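Local coordinates for protein nourseothricin acetyltransferase (Streptomyces noursei, PDB 5C82) that probably transfers an acetyl group from acetyl-CoA to the antibiotic nourseothricin, which would inactivate the drug and make its host resistant, as a member of the GNAT family, at residues Y10-S15 with R124-L129; E21-L26 with S79-A84; F36-T41 with Q181-S186; D43-R48 with L167-Y172. The protein carries 1 engineered substitution. All blocks are in the same frame, centred on the assembly; numbering follows the deposited sequence.

Starting at the N terminus, strand 11-14 meets helix 122-137 in contact 1, closing a loop of more than a hundred residues. Helix 20-25 follows and rests on strand 79-85 in contact 2, a shorter loop lying wholly within the first; backbone bonds between strands 11-14 and 79-85 join the two contacts. The hairpin of strands 34-40 and 44-58 then reaches to the end of the main sheet formed by strands 182-188 and 163-168: contact 3 takes its first strand to 181-186, and contact 4, enclosed by contact 3, takes its second to 167-172. Contacts 3 and 4 both cross contacts 1 and 2 along the chain, their centres about 27 to 31 Å from those of the first pair.

Contact 1. Residues Y10-S15 with R124-L129; sequences YRYRTS and RALMGL
Y12 reaches from the edge strand to the helix and meets three of its side chains, A125, L126 and L129, each at a different part of the tyrosine. Its phenol end lies by A125: the methyl CB is 3.3 Å from Y12 OH and 3.5 Å from Y12 CZ, approaching the ring obliquely. L126 comes in at the ring edge, near the ring plane, with its CD2 4.2 Å from Y12 CD2. One turn further on from A125, L129 turns its CD1 to the root of the tyrosine, 3.7 Å from Y12 CB and 3.9 Å from Y12 CD2, the two side chains crossing at a slant. Y12 CG stands beside its own backbone N and anti to the carbonyl carbon (chi1 -58°), which sends the ring toward the helix; L129 has the same kind of first torsion (chi1 -75°) and answers with one methyl branch. The touching surfaces are thus carbon, apart from the phenol oxygen beside A125 CB. Strand 11-14 and the helix segment run roughly parallel, their axes 10.3 Å apart and inclined by 33°. This fits the GNAT fold, in which the helix after the fourth strand of the sheet, here 105-113, packs on one of its faces. Strand 11-14 is the outermost strand at this end of the mixed sheet, bonded through R11 and R13 to strand 79-85; Y12 also rests on A84 of that strand, and L126 packs on V95 of strand 91-100, so helix 122-137 covers one face of this end of the sheet, running roughly along strand 11-14.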
loop_
_atom_site.group_PDB
_atom_site.type_symbol
_atom_site.label_atom_id
_atom_site.label_comp_id
_atom_site.label_asym_id
_atom_site.label_seq_id
_atom_site.Cartn_x
_atom_site.Cartn_y
_atom_site.Cartn_z
ATOM N N TYR A 10 -1.280 -19.832 -27.198
ATOM C CA TYR A 10 -0.207 -19.750 -26.209
ATOM C C TYR A 10 -0.078 -20.985 -25.316
ATOM O O TYR A 10 -1.009 -21.797 -25.223
ATOM C CB TYR A 10 -0.342 -18.469 -25.361
ATOM C CG TYR A 10 -0.365 -17.199 -26.189
ATOM C CD1 TYR A 10 0.812 -16.631 -26.663
ATOM C CD2 TYR A 10 -1.570 -16.586 -26.529
ATOM C CE1 TYR A 10 0.794 -15.497 -27.472
ATOM C CE2 TYR A 10 -1.601 -15.461 -27.353
ATOM C CZ TYR A 10 -0.413 -14.899 -27.792
ATOM O OH TYR A 10 -0.436 -13.757 -28.547
ATOM N N ARG A 11 1.099 -21.124 -24.673
ATOM C CA ARG A 11 1.384 -22.196 -23.710
ATOM C C ARG A 11 1.612 -21.508 -22.403
ATOM O O ARG A 11 2.172 -20.417 -22.386
ATOM C CB ARG A 11 2.607 -23.033 -24.114
ATOM C CG ARG A 11 2.400 -23.763 -25.445
ATOM C CD ARG A 11 3.687 -24.403 -25.946
ATOM N NE ARG A 11 3.460 -25.143 -27.195
ATOM C CZ ARG A 11 2.981 -26.381 -27.254
ATOM N NH1 ARG A 11 2.697 -27.048 -26.135
ATOM N NH2 ARG A 11 2.805 -26.972 -28.425
ATOM N N TYR A 12 1.155 -22.112 -21.311
ATOM C CA TYR A 12 1.246 -21.487 -19.998
ATOM C C TYR A 12 1.824 -22.446 -19.008
ATOM O O TYR A 12 1.498 -23.620 -19.045
ATOM C CB TYR A 12 -0.148 -21.056 -19.513
ATOM C CG TYR A 12 -0.851 -20.093 -20.434
ATOM C CD1 TYR A 12 -1.671 -20.553 -21.464
ATOM C CD2 TYR A 12 -0.750 -18.715 -20.243
ATOM C CE1 TYR A 12 -2.326 -19.665 -22.315
ATOM C CE2 TYR A 12 -1.384 -17.819 -21.102
ATOM C CZ TYR A 12 -2.156 -18.299 -22.145
ATOM O OH TYR A 12 -2.777 -17.404 -22.969
ATOM N N ARG A 13 2.665 -21.939 -18.104
ATOM C CA ARG A 13 3.277 -22.732 -17.043
ATOM C C ARG A 13 3.824 -21.857 -15.914
ATOM O O ARG A 13 3.879 -20.630 -16.017
ATOM C CB ARG A 13 4.408 -23.648 -17.593
ATOM C CG ARG A 13 5.514 -22.956 -18.383
ATOM C CD ARG A 13 6.701 -23.901 -18.566
ATOM N NE ARG A 13 7.744 -23.352 -19.438
ATOM C CZ ARG A 13 8.649 -22.451 -19.057
ATOM N NH1 ARG A 13 8.662 -22.000 -17.810
ATOM N NH2 ARG A 13 9.555 -22.009 -19.915
ATOM N N THR A 14 4.278 -22.511 -14.857
ATOM C CA THR A 14 4.963 -21.838 -13.778
ATOM C C THR A 14 6.377 -21.539 -14.330
ATOM O O THR A 14 6.887 -22.292 -15.181
ATOM C CB THR A 14 4.877 -22.679 -12.506
ATOM O OG1 THR A 14 3.522 -22.637 -12.056
ATOM C CG2 THR A 14 5.767 -22.161 -11.402
ATOM N N SER A 15 6.935 -20.386 -13.954
ATOM C CA SER A 15 8.264 -19.985 -14.407
ATOM C C SER A 15 9.334 -20.945 -13.831
ATOM O O SER A 15 9.116 -21.596 -12.805
ATOM C CB SER A 15 8.588 -18.575 -13.930
ATOM O OG SER A 15 8.856 -18.614 -12.535
ATOM N N ARG A 124 -5.518 -11.727 -19.862
ATOM C CA ARG A 124 -6.720 -12.326 -19.291
ATOM C C ARG A 124 -6.452 -13.742 -18.810
ATOM O O ARG A 124 -6.886 -14.105 -17.707
ATOM C CB ARG A 124 -7.864 -12.288 -20.326
ATOM C CG ARG A 124 -9.163 -12.965 -19.873
ATOM C CD ARG A 124 -10.322 -12.635 -20.801
ATOM N NE ARG A 124 -10.344 -11.202 -21.089
ATOM C CZ ARG A 124 -10.864 -10.263 -20.297
ATOM N NH1 ARG A 124 -11.502 -10.599 -19.175
ATOM N NH2 ARG A 124 -10.768 -8.990 -20.628
ATOM N N ALA A 125 -5.740 -14.552 -19.635
ATOM C CA ALA A 125 -5.389 -15.920 -19.281
ATOM C C ALA A 125 -4.419 -15.920 -18.089
ATOM O O ALA A 125 -4.633 -16.688 -17.144
ATOM C CB ALA A 125 -4.778 -16.643 -20.472
ATOM N N LEU A 126 -3.403 -15.034 -18.093
ATOM C CA LEU A 126 -2.449 -14.936 -16.961
ATOM C C LEU A 126 -3.149 -14.540 -15.648
ATOM O O LEU A 126 -2.822 -15.086 -14.597
ATOM C CB LEU A 126 -1.283 -13.971 -17.237
ATOM C CG LEU A 126 -0.261 -14.382 -18.289
ATOM C CD1 LEU A 126 0.575 -13.184 -18.706
ATOM C CD2 LEU A 126 0.619 -15.539 -17.816
HETATM N N MSE A 127 -4.121 -13.601 -15.732
HETATM C CA MSE A 127 -4.920 -13.132 -14.599
HETATM C C MSE A 127 -5.856 -14.248 -14.104
HETATM O O MSE A 127 -6.120 -14.337 -12.904
HETATM C CB MSE A 127 -5.701 -11.851 -14.951
HETATM C CG MSE A 127 -6.274 -11.150 -13.721
HETATM SE SE MSE A 127 -4.827 -10.504 -12.538
HETATM C CE MSE A 127 -4.421 -8.831 -13.386
ATOM N N GLY A 128 -6.315 -15.098 -15.028
ATOM C CA GLY A 128 -7.127 -16.272 -14.700
ATOM C C GLY A 128 -6.279 -17.268 -13.919
ATOM O O GLY A 128 -6.734 -17.826 -12.920
ATOM N N LEU A 129 -5.018 -17.466 -14.345
ATOM C CA LEU A 129 -4.050 -18.353 -13.675
ATOM C C LEU A 129 -3.736 -17.819 -12.268
ATOM O O LEU A 129 -3.672 -18.601 -11.320
ATOM C CB LEU A 129 -2.765 -18.479 -14.500
ATOM C CG LEU A 129 -2.833 -19.370 -15.770
ATOM C CD1 LEU A 129 -1.487 -19.346 -16.496
ATOM C CD2 LEU A 129 -3.183 -20.839 -15.433
#

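Contact 2. Residues E21-L26 with S79-A84; sequences EAIEAL and SRTFVA
I23 alone carries the helix side of this contact, and its CD1 does the touching. The methyl lies 3.9 Å from V83 CG1 and 4.2 Å from T81 CG2, thus meeting two residues that alternate along strand 79-85 and point to the same side of it. The side chains of I23 and V83 cross at about a right angle. I23 extends toward the strand because CG1 stands beside the backbone N (chi1 -70°) and the chain is extended at its next bond (chi2 166°). V83 offers its CG1. Further out, L91 and F94 of strand 91-100 also press on I23, and L91 touches V83 as well, while V96 and S15 adjoin T81. The strand itself is fixed by backbone bonds to strand 11-14, V83 with R13 and T81 with S15, and on its other side to strand 91-100. F82 and A84 face helix 122-137, so helix 20-25 packs on one face of the sheet and helix 122-137 on the other, in keeping with the alpha/beta layering of the GNAT fold. The contact buries just 78 Å² and is made of methyl groups, so its stability probably rests on dispersion and the exclusion of water; nothing polar fixes the helix on the strand here.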
loop_
_atom_site.group_PDB
_atom_site.type_symbol
_atom_site.label_atom_id
_atom_site.label_comp_id
_atom_site.label_asym_id
_atom_site.label_seq_id
_atom_site.Cartn_x
_atom_site.Cartn_y
_atom_site.Cartn_z
ATOM N N GLU A 21 15.919 -14.256 -17.974
ATOM C CA GLU A 21 16.357 -13.356 -19.042
ATOM C C GLU A 21 15.198 -12.854 -19.896
ATOM O O GLU A 21 15.133 -11.655 -20.171
ATOM C CB GLU A 21 17.411 -14.017 -19.940
ATOM C CG GLU A 21 18.798 -14.018 -19.320
ATOM C CD GLU A 21 19.944 -14.166 -20.301
ATOM O OE1 GLU A 21 19.899 -15.091 -21.145
ATOM O OE2 GLU A 21 20.905 -13.369 -20.206
ATOM N N ALA A 22 14.316 -13.773 -20.346
ATOM C CA ALA A 22 13.169 -13.439 -21.186
ATOM C C ALA A 22 12.195 -12.521 -20.429
ATOM O O ALA A 22 11.690 -11.567 -21.013
ATOM C CB ALA A 22 12.473 -14.704 -21.668
ATOM N N ILE A 23 12.005 -12.765 -19.129
ATOM C CA ILE A 23 11.137 -11.963 -18.249
ATOM C C ILE A 23 11.643 -10.507 -18.191
ATOM O O ILE A 23 10.867 -9.577 -18.461
ATOM C CB ILE A 23 10.960 -12.640 -16.856
ATOM C CG1 ILE A 23 10.094 -13.928 -17.004
ATOM C CG2 ILE A 23 10.343 -11.669 -15.828
ATOM C CD1 ILE A 23 10.092 -14.889 -15.821
ATOM N N GLU A 24 12.960 -10.344 -17.903
ATOM C CA GLU A 24 13.710 -9.082 -17.844
ATOM C C GLU A 24 13.606 -8.317 -19.172
ATOM O O GLU A 24 13.233 -7.147 -19.167
ATOM C CB GLU A 24 15.196 -9.369 -17.533
ATOM C CG GLU A 24 15.613 -9.096 -16.095
ATOM C CD GLU A 24 16.945 -9.703 -15.673
ATOM O OE1 GLU A 24 17.933 -9.582 -16.435
ATOM O OE2 GLU A 24 17.005 -10.278 -14.561
ATOM N N ALA A 25 13.905 -8.998 -20.298
ATOM C CA ALA A 25 13.907 -8.457 -21.660
ATOM C C ALA A 25 12.551 -8.058 -22.207
ATOM O O ALA A 25 12.504 -7.278 -23.164
ATOM C CB ALA A 25 14.549 -9.452 -22.615
ATOM N N LEU A 26 11.457 -8.644 -21.682
ATOM C CA LEU A 26 10.116 -8.361 -22.183
ATOM C C LEU A 26 9.807 -6.873 -22.048
ATOM O O LEU A 26 10.067 -6.254 -21.012
ATOM C CB LEU A 26 9.052 -9.247 -21.507
ATOM C CG LEU A 26 7.607 -9.151 -22.043
ATOM C CD1 LEU A 26 6.942 -10.516 -22.052
ATOM C CD2 LEU A 26 6.789 -8.172 -21.220
ATOM N N SER A 79 4.478 -17.075 -2.925
ATOM C CA SER A 79 4.902 -16.362 -4.129
ATOM C C SER A 79 4.901 -17.319 -5.344
ATOM O O SER A 79 5.189 -18.510 -5.177
ATOM C CB SER A 79 6.289 -15.756 -3.926
ATOM O OG SER A 79 6.771 -15.120 -5.100
ATOM N N ARG A 80 4.550 -16.805 -6.549
ATOM C CA ARG A 80 4.544 -17.568 -7.805
ATOM C C ARG A 80 4.564 -16.661 -9.036
ATOM O O ARG A 80 3.981 -15.579 -9.009
ATOM C CB ARG A 80 3.340 -18.512 -7.886
ATOM C CG ARG A 80 3.531 -19.676 -8.866
ATOM C CD ARG A 80 2.547 -20.754 -8.531
ATOM N NE ARG A 80 2.824 -22.025 -9.184
ATOM C CZ ARG A 80 2.686 -23.200 -8.585
ATOM N NH1 ARG A 80 2.306 -23.264 -7.312
ATOM N NH2 ARG A 80 2.943 -24.321 -9.245
ATOM N N THR A 81 5.230 -17.121 -10.107
ATOM C CA THR A 81 5.294 -16.456 -11.407
ATOM C C THR A 81 4.759 -17.413 -12.471
ATOM O O THR A 81 5.230 -18.543 -12.576
ATOM C CB THR A 81 6.732 -15.987 -11.759
ATOM O OG1 THR A 81 7.200 -15.084 -10.765
ATOM C CG2 THR A 81 6.827 -15.319 -13.146
ATOM N N PHE A 82 3.800 -16.939 -13.277
ATOM C CA PHE A 82 3.257 -17.676 -14.409
ATOM C C PHE A 82 3.708 -17.006 -15.695
ATOM O O PHE A 82 3.672 -15.781 -15.801
ATOM C CB PHE A 82 1.727 -17.764 -14.353
ATOM C CG PHE A 82 1.210 -18.450 -13.120
ATOM C CD1 PHE A 82 1.215 -19.838 -13.025
ATOM C CD2 PHE A 82 0.636 -17.716 -12.090
ATOM C CE1 PHE A 82 0.723 -20.475 -11.886
ATOM C CE2 PHE A 82 0.144 -18.349 -10.949
ATOM C CZ PHE A 82 0.171 -19.726 -10.860
ATOM N N VAL A 83 4.159 -17.812 -16.663
ATOM C CA VAL A 83 4.641 -17.317 -17.960
ATOM C C VAL A 83 3.737 -17.820 -19.059
ATOM O O VAL A 83 3.172 -18.903 -18.934
ATOM C CB VAL A 83 6.130 -17.705 -18.235
ATOM C CG1 VAL A 83 7.098 -16.911 -17.353
ATOM C CG2 VAL A 83 6.362 -19.222 -18.108
ATOM N N ALA A 84 3.647 -17.066 -20.142
ATOM C CA ALA A 84 2.900 -17.408 -21.359
ATOM C C ALA A 84 3.863 -17.332 -22.536
ATOM O O ALA A 84 4.503 -16.296 -22.732
ATOM C CB ALA A 84 1.746 -16.435 -21.580
#

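Contact 3. Residues F36-T41 with Q181-S186; sequences FRVTAT and QALYMS
Strand 34-40 and segment 181-186 lie in different sheets and share no direct backbone bond, V38 and Q181 having the nearest CA atoms, 7.3 Å apart. V38 is directed at the other segment and meets both Q181 and L183. Q181 OE1 lies 3.5 Å from V38 CB and 3.6 Å from V38 CG2, while the same CG2 is 3.8 Å from L183 CD2. V38 points against both Q181 and L183, each pair running alongside in opposite senses. Q181 reaches the valine by bending at its second torsion (chi2 72°), which carries the amide alongside V38, and a water completes the link: it accepts from V38 N at 2.8 Å and donates to Q181 OE1 at 2.6 Å. The amide nitrogen, NE2, is hydrogen-bonded to G179 O, so both ends of the amide have partners and its flip is probably settled. L183 also packs on L47 and I154, and V38 on L167. The contact therefore combines a small apolar patch with one polar bridge: the water gives the V38 N-H, which points outward from the hairpin, a partner and relays it to Q181 OE1, while N148, bonded to the backbones of F36 and Q181, makes a second link between hairpin and main sheet.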
loop_
_atom_site.group_PDB
_atom_site.type_symbol
_atom_site.label_atom_id
_atom_site.label_comp_id
_atom_site.label_asym_id
_atom_site.label_seq_id
_atom_site.Cartn_x
_atom_site.Cartn_y
_atom_site.Cartn_z
ATOM N N PHE A 36 -5.223 9.089 -16.357
ATOM C CA PHE A 36 -6.200 9.385 -15.315
ATOM C C PHE A 36 -5.508 10.388 -14.422
ATOM O O PHE A 36 -4.444 10.091 -13.856
ATOM C CB PHE A 36 -6.653 8.135 -14.557
ATOM C CG PHE A 36 -7.681 7.310 -15.309
ATOM C CD1 PHE A 36 -7.287 6.383 -16.271
ATOM C CD2 PHE A 36 -9.045 7.433 -15.023
ATOM C CE1 PHE A 36 -8.236 5.607 -16.949
ATOM C CE2 PHE A 36 -9.992 6.654 -15.694
ATOM C CZ PHE A 36 -9.582 5.734 -16.646
ATOM N N ARG A 37 -6.020 11.625 -14.449
ATOM C CA ARG A 37 -5.512 12.732 -13.649
ATOM C C ARG A 37 -6.105 12.551 -12.274
ATOM O O ARG A 37 -7.318 12.319 -12.136
ATOM C CB ARG A 37 -5.941 14.098 -14.243
ATOM C CG ARG A 37 -5.373 15.308 -13.479
ATOM C CD ARG A 37 -5.734 16.612 -14.155
ATOM N NE ARG A 37 -4.951 16.826 -15.375
ATOM C CZ ARG A 37 -5.277 17.682 -16.340
ATOM N NH1 ARG A 37 -6.385 18.410 -16.247
ATOM N NH2 ARG A 37 -4.506 17.804 -17.413
ATOM N N VAL A 38 -5.231 12.598 -11.265
ATOM C CA VAL A 38 -5.594 12.438 -9.867
ATOM C C VAL A 38 -5.595 13.830 -9.222
ATOM O O VAL A 38 -4.598 14.550 -9.299
ATOM C CB VAL A 38 -4.660 11.433 -9.124
ATOM C CG1 VAL A 38 -4.978 11.385 -7.641
ATOM C CG2 VAL A 38 -4.737 10.036 -9.738
ATOM N N THR A 39 -6.719 14.203 -8.616
ATOM C CA THR A 39 -6.867 15.493 -7.946
ATOM C C THR A 39 -7.150 15.273 -6.450
ATOM O O THR A 39 -8.126 14.605 -6.087
ATOM C CB THR A 39 -7.969 16.322 -8.647
ATOM O OG1 THR A 39 -7.550 16.632 -9.972
ATOM C CG2 THR A 39 -8.333 17.598 -7.894
ATOM N N ALA A 40 -6.281 15.835 -5.597
ATOM C CA ALA A 40 -6.465 15.800 -4.154
ATOM C C ALA A 40 -7.407 16.972 -3.835
ATOM O O ALA A 40 -7.085 18.122 -4.123
ATOM C CB ALA A 40 -5.133 15.976 -3.445
ATOM N N THR A 41 -8.610 16.660 -3.333
ATOM C CA THR A 41 -9.643 17.661 -3.024
ATOM C C THR A 41 -9.571 18.150 -1.563
ATOM O O THR A 41 -10.322 19.050 -1.180
ATOM C CB THR A 41 -11.038 17.111 -3.369
ATOM O OG1 THR A 41 -11.286 15.979 -2.541
ATOM C CG2 THR A 41 -11.154 16.688 -4.813
ATOM N N GLN A 181 0.834 8.675 -9.846
ATOM C CA GLN A 181 0.265 8.221 -8.565
ATOM C C GLN A 181 -0.006 6.735 -8.696
ATOM O O GLN A 181 -0.316 6.252 -9.805
ATOM C CB GLN A 181 -1.036 8.978 -8.212
ATOM C CG GLN A 181 -0.872 10.528 -8.040
ATOM C CD GLN A 181 -0.647 11.252 -9.346
ATOM O OE1 GLN A 181 -1.364 11.034 -10.345
ATOM N NE2 GLN A 181 0.420 12.042 -9.408
ATOM N N ALA A 182 0.127 6.000 -7.592
ATOM C CA ALA A 182 -0.179 4.569 -7.654
ATOM C C ALA A 182 -1.699 4.384 -7.491
ATOM O O ALA A 182 -2.286 4.970 -6.605
ATOM C CB ALA A 182 0.577 3.823 -6.565
ATOM N N LEU A 183 -2.341 3.653 -8.380
ATOM C CA LEU A 183 -3.772 3.392 -8.251
ATOM C C LEU A 183 -3.939 1.944 -7.844
ATOM O O LEU A 183 -3.244 1.052 -8.372
ATOM C CB LEU A 183 -4.566 3.695 -9.533
ATOM C CG LEU A 183 -4.457 5.099 -10.155
ATOM C CD1 LEU A 183 -5.339 5.185 -11.386
ATOM C CD2 LEU A 183 -4.780 6.254 -9.132
ATOM N N TYR A 184 -4.845 1.715 -6.889
ATOM C CA TYR A 184 -5.103 0.388 -6.350
ATOM C C TYR A 184 -6.433 -0.167 -6.820
ATOM O O TYR A 184 -7.428 0.552 -6.832
ATOM C CB TYR A 184 -4.976 0.400 -4.817
ATOM C CG TYR A 184 -3.605 0.835 -4.319
ATOM C CD1 TYR A 184 -2.451 0.513 -5.024
ATOM C CD2 TYR A 184 -3.456 1.459 -3.080
ATOM C CE1 TYR A 184 -1.192 0.856 -4.544
ATOM C CE2 TYR A 184 -2.198 1.819 -2.599
ATOM C CZ TYR A 184 -1.071 1.526 -3.342
ATOM O OH TYR A 184 0.184 1.836 -2.881
HETATM N N MSE A 185 -6.426 -1.426 -7.319
HETATM C CA MSE A 185 -7.654 -2.063 -7.807
HETATM C C MSE A 185 -7.794 -3.449 -7.227
HETATM O O MSE A 185 -6.802 -4.158 -7.034
HETATM C CB MSE A 185 -7.723 -2.091 -9.352
HETATM C CG MSE A 185 -7.530 -0.707 -10.013
HETATM SE SE MSE A 185 -7.670 -0.773 -11.930
HETATM C CE MSE A 185 -9.693 -0.971 -12.100
ATOM N N SER A 186 -9.021 -3.832 -6.915
ATOM C CA SER A 186 -9.246 -5.139 -6.340
ATOM C C SER A 186 -10.426 -5.842 -6.976
ATOM O O SER A 186 -11.293 -5.209 -7.582
ATOM C CB SER A 186 -9.425 -5.059 -4.827
ATOM O OG SER A 186 -10.609 -4.348 -4.504
HETATM O O HOH W 1 -2.460 12.983 -11.742
#

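Contact 4. Residues D43-R48 with L167-Y172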
loop_
_atom_site.group_PDB
_atom_site.type_symbol
_atom_site.label_atom_id
_atom_site.label_comp_id
_atom_site.label_asym_id
_atom_site.label_seq_id
_atom_site.Cartn_x
_atom_site.Cartn_y
_atom_site.Cartn_z
ATOM N N ASP A 43 -10.603 16.695 1.149
ATOM C CA ASP A 43 -11.498 15.727 1.793
ATOM C C ASP A 43 -11.338 14.318 1.173
ATOM O O ASP A 43 -11.723 13.334 1.786
ATOM C CB ASP A 43 -12.971 16.214 1.783
ATOM C CG ASP A 43 -13.706 16.164 0.451
ATOM O OD1 ASP A 43 -13.051 16.303 -0.595
ATOM O OD2 ASP A 43 -14.950 16.040 0.463
ATOM N N GLY A 44 -10.749 14.250 -0.016
ATOM C CA GLY A 44 -10.499 12.996 -0.709
ATOM C C GLY A 44 -9.771 13.142 -2.029
ATOM O O GLY A 44 -8.956 14.053 -2.222
ATOM N N PHE A 45 -10.054 12.223 -2.946
ATOM C CA PHE A 45 -9.399 12.227 -4.249
ATOM C C PHE A 45 -10.373 11.970 -5.337
ATOM O O PHE A 45 -11.285 11.173 -5.162
ATOM C CB PHE A 45 -8.280 11.161 -4.325
ATOM C CG PHE A 45 -7.256 11.281 -3.235
ATOM C CD1 PHE A 45 -6.169 12.138 -3.371
ATOM C CD2 PHE A 45 -7.383 10.551 -2.054
ATOM C CE1 PHE A 45 -5.243 12.290 -2.329
ATOM C CE2 PHE A 45 -6.440 10.680 -1.030
ATOM C CZ PHE A 45 -5.379 11.549 -1.175
ATOM N N THR A 46 -10.134 12.576 -6.486
ATOM C CA THR A 46 -10.926 12.352 -7.682
ATOM C C THR A 46 -10.006 11.982 -8.849
ATOM O O THR A 46 -8.892 12.482 -8.952
ATOM C CB THR A 46 -11.910 13.506 -7.958
ATOM O OG1 THR A 46 -12.758 13.107 -9.028
ATOM C CG2 THR A 46 -11.225 14.795 -8.334
ATOM N N LEU A 47 -10.489 11.089 -9.711
ATOM C CA LEU A 47 -9.791 10.603 -10.889
ATOM C C LEU A 47 -10.613 10.977 -12.089
ATOM O O LEU A 47 -11.815 10.776 -12.093
ATOM C CB LEU A 47 -9.635 9.067 -10.869
ATOM C CG LEU A 47 -8.433 8.473 -10.137
ATOM C CD1 LEU A 47 -8.553 8.646 -8.604
ATOM C CD2 LEU A 47 -8.328 7.010 -10.456
ATOM N N ARG A 48 -9.963 11.513 -13.111
ATOM C CA ARG A 48 -10.625 11.876 -14.350
ATOM C C ARG A 48 -9.702 11.533 -15.482
ATOM O O ARG A 48 -8.556 11.973 -15.478
ATOM C CB ARG A 48 -10.955 13.378 -14.365
ATOM C CG ARG A 48 -11.865 13.811 -15.520
ATOM C CD ARG A 48 -12.369 15.247 -15.372
ATOM N NE ARG A 48 -11.280 16.218 -15.230
ATOM C CZ ARG A 48 -10.889 17.066 -16.179
ATOM N NH1 ARG A 48 -11.504 17.088 -17.357
ATOM N NH2 ARG A 48 -9.885 17.906 -15.955
ATOM N N LEU A 167 -5.622 4.253 -3.625
ATOM C CA LEU A 167 -4.509 4.889 -4.318
ATOM C C LEU A 167 -3.444 5.333 -3.324
ATOM O O LEU A 167 -3.726 5.413 -2.130
ATOM C CB LEU A 167 -4.989 6.102 -5.175
ATOM C CG LEU A 167 -5.387 7.422 -4.465
ATOM C CD1 LEU A 167 -5.380 8.576 -5.430
ATOM C CD2 LEU A 167 -6.786 7.369 -3.947
ATOM N N ASP A 168 -2.238 5.633 -3.819
ATOM C CA ASP A 168 -1.151 6.230 -3.031
ATOM C C ASP A 168 -0.442 7.245 -3.922
ATOM O O ASP A 168 0.353 6.870 -4.789
ATOM C CB ASP A 168 -0.172 5.196 -2.431
ATOM C CG ASP A 168 0.851 5.799 -1.442
ATOM O OD1 ASP A 168 0.967 7.054 -1.370
ATOM O OD2 ASP A 168 1.528 5.033 -0.760
ATOM N N THR A 169 -0.697 8.535 -3.667
ATOM C CA THR A 169 -0.128 9.640 -4.445
ATOM C C THR A 169 1.348 9.870 -4.178
ATOM O O THR A 169 2.001 10.636 -4.894
ATOM C CB THR A 169 -0.933 10.952 -4.189
ATOM O OG1 THR A 169 -0.812 11.303 -2.813
ATOM C CG2 THR A 169 -2.400 10.845 -4.592
ATOM N N ALA A 170 1.865 9.253 -3.117
ATOM C CA ALA A 170 3.239 9.448 -2.671
ATOM C C ALA A 170 4.169 8.285 -3.020
ATOM O O ALA A 170 5.377 8.431 -2.853
ATOM C CB ALA A 170 3.236 9.703 -1.166
ATOM N N LEU A 171 3.617 7.135 -3.514
ATOM C CA LEU A 171 4.376 5.923 -3.856
ATOM C C LEU A 171 5.580 6.164 -4.755
ATOM O O LEU A 171 6.617 5.537 -4.529
ATOM C CB LEU A 171 3.512 4.771 -4.447
ATOM C CG LEU A 171 4.208 3.357 -4.341
ATOM C CD1 LEU A 171 4.368 2.865 -2.852
ATOM C CD2 LEU A 171 3.526 2.290 -5.207
ATOM N N TYR A 172 5.453 7.063 -5.745
ATOM C CA TYR A 172 6.519 7.335 -6.709
ATOM C C TYR A 172 7.358 8.575 -6.443
ATOM O O TYR A 172 8.151 8.948 -7.320
ATOM C CB TYR A 172 5.940 7.402 -8.128
ATOM C CG TYR A 172 5.253 6.127 -8.549
ATOM C CD1 TYR A 172 5.935 4.912 -8.553
ATOM C CD2 TYR A 172 3.940 6.141 -9.008
ATOM C CE1 TYR A 172 5.309 3.733 -8.952
ATOM C CE2 TYR A 172 3.306 4.972 -9.418
ATOM C CZ TYR A 172 3.986 3.766 -9.361
ATOM O OH TYR A 172 3.372 2.618 -9.784
#
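L167 holds a less common first torsion, with CG between its backbone N and carbonyl carbon (chi1 74°), and this sets both of its methyls against F45. CD2 lies 3.8 Å from F45 CD2 and CD1 is 4.0 Å from F45 CG, approaching the ring obliquely. F45 thus leans on L167, near the end of strand 163-168, and on T169 in the turn beyond. T169 adds its CG2, 3.9 Å from F45 CE1, also at an oblique angle, while its hydroxyl turns to C165 O of the second subunit. L47, on the same side of its strand as F45, makes a looser touch, its CD1 4.5 Å from L167 CD1. The type I turn from D168 to L171 follows directly, and D168 OD1 accepts from A170 N at 2.9 Å, met from above the carboxylate plane. D168 OD2 forms a salt bridge with R105 of the second subunit, so the carboxylate joins turn to partner chain. G44 to T46 and L167 to D168 take part in antiparallel beta pairing with that second subunit, and L167 packs on its own counterpart there. An Asx turn thus closes strand 163-168 where the beta sheet continues, antiparallel, into the second subunit.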